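Local coordinates for protein synthesis inhibitor I (Hordeum vulgare, PDB 4FBC) that is a barley protein synthesis inhibitor of the ribosome-inactivating protein family, with adenosine monophosphate bound in a pocket, at residues Thr126-Leu134 / Gly201-Asn212; Ala43-Val51 / Ala219-Lys227. The protein carries 3 engineered substitutions. One frame throughout, in Å; residues are numbered along the deposited sequence.

Contact 1 is nested inside the loop closed by contact 2. The chain runs through 43-51, then 126-134, 201-212 and finally 219-227. The centres of the two contacts lie 25 Å apart and their nearest atoms about 10 Å apart, with no direct touch. Two consecutive helices link them: 205-211 belongs to contact 1 and 214-225 to contact 2. W214 of the adenosine monophosphate pocket lies at the start of the second helix. The side chain of V211 in contact 1 is about 6 Å from the bound adenosine monophosphate, and that of L222 in contact 2 about 13 Å. Contact 1 therefore borders the pocket region, while contact 2 ties a peripheral hairpin to the far end of the second helix.

Contact 1. Residues Thr126-Leu134 / Gly201-Asn212; sequences TDKLTNVAL and GKIGNEMKAQVN
N212 ND2 donates to T126 O (3.1 Å) almost within its own amide plane, but it arrives above the plane of the T126 carbonyl, 58° out of it. The amide oxygen, N212 OD1, lies 3.5 Å from the methyl L129 CD1. The D127 carboxylate is met from above its plane by the ammonium of K208, in a salt bridge of 2.9 Å between D127 OD1 and K208 NZ. K208 NZ also donates to D127 O and to T130 OG1, and weakly to N205 OD1. A bend at chi3 of K208 (64°) turns the end of its otherwise extended chain to these acceptors. The methyl T130 CG2 lies 3.2 Å from I203 O and also near N205 OD1. At the other end of the contact the backbones of L134 and G201 form an antiparallel hydrogen-bonded pair, bonded in both directions. This two-stranded ribbon leads to G204, the N-cap of helix 205-211. K202 runs extended beside 130-132 and gives NZ to N131 O (2.9 Å). Between ribbon and helix, I203 touches L129 and L134, and a water joins I203 N to the carbonyls of L129 and V132. Beyond them L129 CD1 packs on V211 CG1 (3.6 Å), and Y119 of helix 119-123 touches both residues.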
# COMPACT_ATOMS: atom_id res chain seq x y z
N THR A 126 11.46 -8.71 -8.78
CA THR A 126 10.53 -8.82 -7.64
C THR A 126 11.03 -9.83 -6.61
O THR A 126 10.55 -9.87 -5.48
CB THR A 126 9.08 -9.19 -8.07
OG1 THR A 126 9.07 -10.46 -8.74
CG2 THR A 126 8.49 -8.12 -8.99
N ASP A 127 12.00 -10.64 -7.01
CA ASP A 127 12.58 -11.65 -6.12
C ASP A 127 13.51 -11.02 -5.09
O ASP A 127 13.94 -11.69 -4.15
CB ASP A 127 13.34 -12.71 -6.93
CG ASP A 127 13.58 -13.99 -6.15
OD1 ASP A 127 12.67 -14.43 -5.41
OD2 ASP A 127 14.67 -14.58 -6.30
N LYS A 128 13.82 -9.73 -5.25
CA LYS A 128 14.80 -9.07 -4.38
C LYS A 128 14.20 -8.38 -3.15
O LYS A 128 14.93 -7.73 -2.40
CB LYS A 128 15.63 -8.07 -5.18
CG LYS A 128 16.19 -8.64 -6.47
CD LYS A 128 17.61 -8.15 -6.74
CE LYS A 128 18.48 -9.28 -7.27
NZ LYS A 128 17.93 -9.85 -8.54
N LEU A 129 12.89 -8.52 -2.94
CA LEU A 129 12.22 -7.90 -1.80
C LEU A 129 12.79 -8.39 -0.47
O LEU A 129 12.74 -7.69 0.55
CB LEU A 129 10.71 -8.18 -1.85
CG LEU A 129 9.90 -7.34 -2.85
CD1 LEU A 129 8.48 -7.88 -2.98
CD2 LEU A 129 9.88 -5.90 -2.40
N THR A 130 13.34 -9.60 -0.49
CA THR A 130 13.92 -10.21 0.70
C THR A 130 15.27 -9.57 1.07
O THR A 130 15.87 -9.94 2.08
CB THR A 130 14.07 -11.73 0.52
OG1 THR A 130 14.46 -12.03 -0.82
CG2 THR A 130 12.74 -12.42 0.82
N ASN A 131 15.72 -8.62 0.26
CA ASN A 131 17.01 -7.95 0.46
C ASN A 131 16.87 -6.55 1.06
O ASN A 131 17.88 -5.92 1.41
CB ASN A 131 17.78 -7.82 -0.86
CG ASN A 131 18.21 -9.16 -1.43
OD1 ASN A 131 18.43 -10.13 -0.69
ND2 ASN A 131 18.35 -9.23 -2.75
N VAL A 132 15.64 -6.07 1.17
CA VAL A 132 15.40 -4.69 1.62
C VAL A 132 15.30 -4.58 3.14
O VAL A 132 14.37 -5.11 3.75
CB VAL A 132 14.12 -4.11 0.99
CG1 VAL A 132 13.98 -2.64 1.35
CG2 VAL A 132 14.13 -4.30 -0.52
N ALA A 133 16.24 -3.85 3.74
CA ALA A 133 16.20 -3.62 5.19
C ALA A 133 15.06 -2.67 5.55
O ALA A 133 14.96 -1.57 5.00
CB ALA A 133 17.52 -3.07 5.68
N LEU A 134 14.22 -3.09 6.49
CA LEU A 134 13.16 -2.24 6.99
C LEU A 134 13.44 -1.95 8.47
O LEU A 134 14.14 -2.71 9.13
CB LEU A 134 11.81 -2.94 6.84
CG LEU A 134 11.47 -3.35 5.39
CD1 LEU A 134 10.15 -4.08 5.32
CD2 LEU A 134 11.46 -2.14 4.50
N GLY A 201 15.21 -5.31 9.94
CA GLY A 201 14.91 -6.67 9.53
C GLY A 201 14.48 -6.73 8.08
O GLY A 201 14.12 -5.71 7.49
N LYS A 202 14.54 -7.93 7.50
CA LYS A 202 14.11 -8.15 6.13
C LYS A 202 12.97 -9.17 6.11
O LYS A 202 12.93 -10.09 6.93
CB LYS A 202 15.30 -8.60 5.26
CG LYS A 202 16.42 -7.57 5.22
CD LYS A 202 17.62 -8.00 4.37
CE LYS A 202 18.66 -6.88 4.32
NZ LYS A 202 19.74 -7.13 3.32
N ILE A 203 12.04 -9.01 5.17
CA ILE A 203 10.91 -9.94 5.10
C ILE A 203 11.37 -11.30 4.59
O ILE A 203 12.36 -11.41 3.85
CB ILE A 203 9.77 -9.40 4.18
CG1 ILE A 203 10.17 -9.51 2.70
CG2 ILE A 203 9.40 -7.97 4.55
CD1 ILE A 203 9.13 -8.93 1.76
N GLY A 204 10.64 -12.35 4.97
CA GLY A 204 10.95 -13.69 4.51
C GLY A 204 10.25 -14.00 3.20
O GLY A 204 9.57 -13.14 2.63
N ASN A 205 10.40 -15.23 2.72
CA ASN A 205 9.83 -15.64 1.43
C ASN A 205 8.31 -15.67 1.38
O ASN A 205 7.73 -15.39 0.32
CB ASN A 205 10.38 -17.00 1.00
CG ASN A 205 11.82 -16.92 0.53
OD1 ASN A 205 12.30 -15.86 0.13
ND2 ASN A 205 12.53 -18.05 0.59
N GLU A 206 7.66 -16.01 2.49
CA GLU A 206 6.19 -16.03 2.53
C GLU A 206 5.61 -14.64 2.29
O GLU A 206 4.70 -14.48 1.47
CB GLU A 206 5.67 -16.59 3.86
CG GLU A 206 5.99 -18.06 4.12
CD GLU A 206 7.36 -18.27 4.72
OE1 GLU A 206 8.08 -17.28 4.96
OE2 GLU A 206 7.73 -19.44 4.97
N MET A 207 6.15 -13.64 2.99
CA MET A 207 5.69 -12.27 2.81
C MET A 207 6.04 -11.72 1.42
O MET A 207 5.27 -10.96 0.84
CB MET A 207 6.19 -11.34 3.92
CG MET A 207 5.38 -11.46 5.20
SD MET A 207 5.87 -10.25 6.45
CE MET A 207 7.50 -10.85 6.86
N LYS A 208 7.21 -12.11 0.90
CA LYS A 208 7.57 -11.72 -0.46
C LYS A 208 6.52 -12.26 -1.43
O LYS A 208 6.04 -11.53 -2.28
CB LYS A 208 8.97 -12.23 -0.85
CG LYS A 208 9.28 -12.03 -2.34
CD LYS A 208 10.75 -12.27 -2.67
CE LYS A 208 11.17 -13.71 -2.40
NZ LYS A 208 12.66 -13.87 -2.54
N ALA A 209 6.15 -13.54 -1.26
CA ALA A 209 5.13 -14.16 -2.12
C ALA A 209 3.79 -13.45 -1.99
O ALA A 209 3.10 -13.20 -2.99
CB ALA A 209 4.99 -15.64 -1.80
N GLN A 210 3.41 -13.13 -0.75
CA GLN A 210 2.19 -12.36 -0.49
C GLN A 210 2.21 -11.01 -1.19
O GLN A 210 1.28 -10.68 -1.94
CB GLN A 210 2.01 -12.16 1.03
CG GLN A 210 1.69 -13.44 1.80
CD GLN A 210 2.04 -13.34 3.27
OE1 GLN A 210 2.22 -12.24 3.80
NE2 GLN A 210 2.17 -14.48 3.93
N VAL A 211 3.28 -10.25 -0.97
CA VAL A 211 3.43 -8.94 -1.61
C VAL A 211 3.33 -9.05 -3.14
O VAL A 211 2.67 -8.23 -3.79
CB VAL A 211 4.75 -8.24 -1.19
CG1 VAL A 211 5.04 -7.05 -2.09
CG2 VAL A 211 4.65 -7.78 0.27
N ASN A 212 3.95 -10.08 -3.70
CA ASN A 212 3.94 -10.27 -5.16
C ASN A 212 2.66 -10.94 -5.70
O ASN A 212 2.54 -11.17 -6.91
CB ASN A 212 5.19 -11.05 -5.60
CG ASN A 212 6.46 -10.21 -5.52
OD1 ASN A 212 6.42 -8.98 -5.60
ND2 ASN A 212 7.60 -10.88 -5.39
O HOH W 1 12.52 -7.06 3.15
O HOH W 2 14.55 -12.48 4.01

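Contact 2. Residues Ala43-Val51 / Ala219-Lys227; sequences AHFSHNRPV and AALLKTDVK
A beta hairpin docks S46 and H47 on L221, T224 and D225, in the C-terminal part of helix 214-225, through hydrogen bonds and a CH-pi contact. The centre of the contact is about 19 Å from the centre of the chain. Strands 45-46 and 49-50 are joined by a type I' turn from S46 to R49, closed by backbone bonds in both directions between these two residues. With chi1 at -179°, the S46 hydroxyl points opposite the backbone N and reaches D225. S46 OG donates to D225 OD2 (2.6 Å) on the syn lone pair of the carboxylate oxygen. The H47 ring lies over L221, whose CD1 methyl sits 3.6 Å from the ring centroid in a CH-pi contact over the face. H47 NE2 donates to T224 OG1 (2.8 Å), which is tilted 22° from the ring plane. T224 OG1 donates to L221 O at 2.6 Å, so two hydrogen bonds in series join the imidazole to the helix backbone. L221 O also accepts from T224 N. D225 OD1 is close to H47 NE2, but the angle is too poor for a hydrogen bond; its charge may still favour a protonated imidazole. One water links H44 NE2 to D225 OD2, another H47 N to D225 OD1. Nearer the start of the hairpin, L222 CD2 approaches H44 NE2 (3.7 Å) and V51 CG2 (4.3 Å). The H44 and L222 side chains cross at about a right angle. V51 CG2 lies over the centre of one face of the H44 ring. Helix 248-254 packs alongside, with A248 touching both H47 and L221. Just past that helix, the carbonyls of L255 and G256 accept from the guanidinium of R49, and P50 pairs through its backbone with L258.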
# COMPACT_ATOMS: atom_id res chain seq x y z
N ALA A 43 -19.88 -1.71 2.25
CA ALA A 43 -20.86 -2.70 1.81
C ALA A 43 -20.26 -4.05 1.44
O ALA A 43 -20.98 -4.97 1.05
CB ALA A 43 -21.68 -2.16 0.62
N HIS A 44 -18.94 -4.17 1.54
CA HIS A 44 -18.28 -5.39 1.07
C HIS A 44 -17.08 -5.77 1.93
O HIS A 44 -15.99 -5.19 1.80
CB HIS A 44 -17.84 -5.21 -0.40
CG HIS A 44 -17.35 -6.48 -1.04
ND1 HIS A 44 -16.59 -6.48 -2.20
CD2 HIS A 44 -17.51 -7.77 -0.69
CE1 HIS A 44 -16.32 -7.73 -2.53
NE2 HIS A 44 -16.86 -8.53 -1.64
N PHE A 45 -17.28 -6.74 2.82
CA PHE A 45 -16.19 -7.34 3.57
C PHE A 45 -16.06 -8.79 3.16
O PHE A 45 -17.01 -9.37 2.63
CB PHE A 45 -16.50 -7.32 5.08
CG PHE A 45 -16.40 -5.97 5.71
CD1 PHE A 45 -17.41 -5.03 5.53
CD2 PHE A 45 -15.33 -5.66 6.54
CE1 PHE A 45 -17.32 -3.77 6.14
CE2 PHE A 45 -15.23 -4.41 7.15
CZ PHE A 45 -16.24 -3.47 6.95
N SER A 46 -14.90 -9.40 3.42
CA SER A 46 -14.72 -10.84 3.23
C SER A 46 -14.06 -11.39 4.48
O SER A 46 -12.95 -10.97 4.82
CB SER A 46 -13.80 -11.12 2.03
OG SER A 46 -13.64 -12.52 1.83
N HIS A 47 -14.73 -12.33 5.15
CA HIS A 47 -14.23 -12.91 6.41
C HIS A 47 -13.83 -11.81 7.39
O HIS A 47 -12.78 -11.88 8.06
CB HIS A 47 -13.07 -13.87 6.14
CG HIS A 47 -13.43 -15.00 5.23
ND1 HIS A 47 -13.51 -16.31 5.66
CD2 HIS A 47 -13.77 -15.01 3.92
CE1 HIS A 47 -13.87 -17.08 4.64
NE2 HIS A 47 -14.03 -16.32 3.58
N ASN A 48 -14.68 -10.79 7.46
CA ASN A 48 -14.48 -9.63 8.33
C ASN A 48 -13.19 -8.85 8.06
O ASN A 48 -12.65 -8.18 8.95
CB ASN A 48 -14.59 -10.02 9.82
CG ASN A 48 -14.89 -8.83 10.71
OD1 ASN A 48 -15.38 -7.79 10.25
ND2 ASN A 48 -14.61 -8.97 12.01
N ARG A 49 -12.69 -8.95 6.83
CA ARG A 49 -11.60 -8.10 6.39
C ARG A 49 -12.17 -7.14 5.35
O ARG A 49 -13.04 -7.54 4.55
CB ARG A 49 -10.48 -8.92 5.74
CG ARG A 49 -9.81 -9.93 6.66
CD ARG A 49 -9.37 -9.30 7.98
NE ARG A 49 -8.55 -8.11 7.79
CZ ARG A 49 -8.42 -7.14 8.68
NH1 ARG A 49 -9.06 -7.22 9.84
NH2 ARG A 49 -7.65 -6.08 8.42
N PRO A 50 -11.70 -5.89 5.35
CA PRO A 50 -12.25 -4.92 4.39
C PRO A 50 -11.85 -5.21 2.93
O PRO A 50 -10.78 -5.79 2.68
CB PRO A 50 -11.65 -3.59 4.86
CG PRO A 50 -10.34 -3.96 5.51
CD PRO A 50 -10.61 -5.32 6.16
N VAL A 51 -12.71 -4.85 1.99
CA VAL A 51 -12.40 -4.99 0.56
C VAL A 51 -12.48 -3.60 -0.03
O VAL A 51 -13.36 -2.83 0.32
CB VAL A 51 -13.42 -5.90 -0.17
CG1 VAL A 51 -13.03 -6.08 -1.64
CG2 VAL A 51 -13.53 -7.26 0.53
N ALA A 219 -8.36 -12.60 -4.54
CA ALA A 219 -9.30 -13.41 -5.31
C ALA A 219 -9.57 -14.77 -4.66
O ALA A 219 -10.71 -15.22 -4.61
CB ALA A 219 -8.82 -13.57 -6.74
N ALA A 220 -8.53 -15.43 -4.16
CA ALA A 220 -8.71 -16.72 -3.49
C ALA A 220 -9.67 -16.67 -2.30
O ALA A 220 -10.46 -17.59 -2.09
CB ALA A 220 -7.35 -17.29 -3.06
N LEU A 221 -9.60 -15.61 -1.50
CA LEU A 221 -10.53 -15.49 -0.39
C LEU A 221 -11.94 -15.11 -0.87
O LEU A 221 -12.92 -15.68 -0.40
CB LEU A 221 -10.02 -14.49 0.65
CG LEU A 221 -10.83 -14.51 1.95
CD1 LEU A 221 -10.76 -15.89 2.61
CD2 LEU A 221 -10.30 -13.44 2.89
N LEU A 222 -12.02 -14.18 -1.83
CA LEU A 222 -13.33 -13.76 -2.37
C LEU A 222 -14.14 -14.93 -2.94
O LEU A 222 -15.37 -14.96 -2.83
CB LEU A 222 -13.15 -12.69 -3.44
CG LEU A 222 -12.71 -11.31 -2.91
CD1 LEU A 222 -12.25 -10.41 -4.05
CD2 LEU A 222 -13.86 -10.67 -2.15
N LYS A 223 -13.45 -15.89 -3.55
CA LYS A 223 -14.11 -17.06 -4.10
C LYS A 223 -14.85 -17.87 -3.05
O LYS A 223 -15.89 -18.49 -3.34
CB LYS A 223 -13.10 -17.94 -4.85
CG LYS A 223 -12.67 -17.35 -6.18
CD LYS A 223 -11.63 -18.21 -6.87
CE LYS A 223 -11.21 -17.57 -8.19
NZ LYS A 223 -10.18 -18.39 -8.90
N THR A 224 -14.35 -17.87 -1.82
CA THR A 224 -14.99 -18.65 -0.76
C THR A 224 -16.31 -18.04 -0.28
O THR A 224 -17.11 -18.71 0.39
CB THR A 224 -14.02 -18.89 0.44
OG1 THR A 224 -13.75 -17.65 1.10
CG2 THR A 224 -12.71 -19.53 -0.04
N ASP A 225 -16.54 -16.77 -0.62
CA ASP A 225 -17.77 -16.09 -0.22
C ASP A 225 -18.95 -16.37 -1.16
O ASP A 225 -20.11 -16.14 -0.81
CB ASP A 225 -17.55 -14.58 -0.14
CG ASP A 225 -16.49 -14.19 0.86
OD1 ASP A 225 -16.32 -14.92 1.88
OD2 ASP A 225 -15.85 -13.14 0.64
N VAL A 226 -18.64 -16.84 -2.37
CA VAL A 226 -19.66 -17.09 -3.37
C VAL A 226 -20.59 -18.20 -2.88
O VAL A 226 -20.15 -19.32 -2.64
CB VAL A 226 -19.04 -17.51 -4.73
CG1 VAL A 226 -20.13 -17.86 -5.73
CG2 VAL A 226 -18.15 -16.40 -5.28
N LYS A 227 -21.88 -17.88 -2.71
CA LYS A 227 -22.84 -18.88 -2.26
C LYS A 227 -23.04 -19.91 -3.36
O LYS A 227 -23.27 -19.55 -4.52
CB LYS A 227 -24.18 -18.24 -1.86
CG LYS A 227 -24.12 -17.31 -0.64
CD LYS A 227 -23.31 -17.91 0.51
CE LYS A 227 -23.83 -17.44 1.88
NZ LYS A 227 -24.34 -16.04 1.86
O HOH W 3 -17.12 -11.45 -1.13
O HOH W 4 -17.27 -13.54 4.32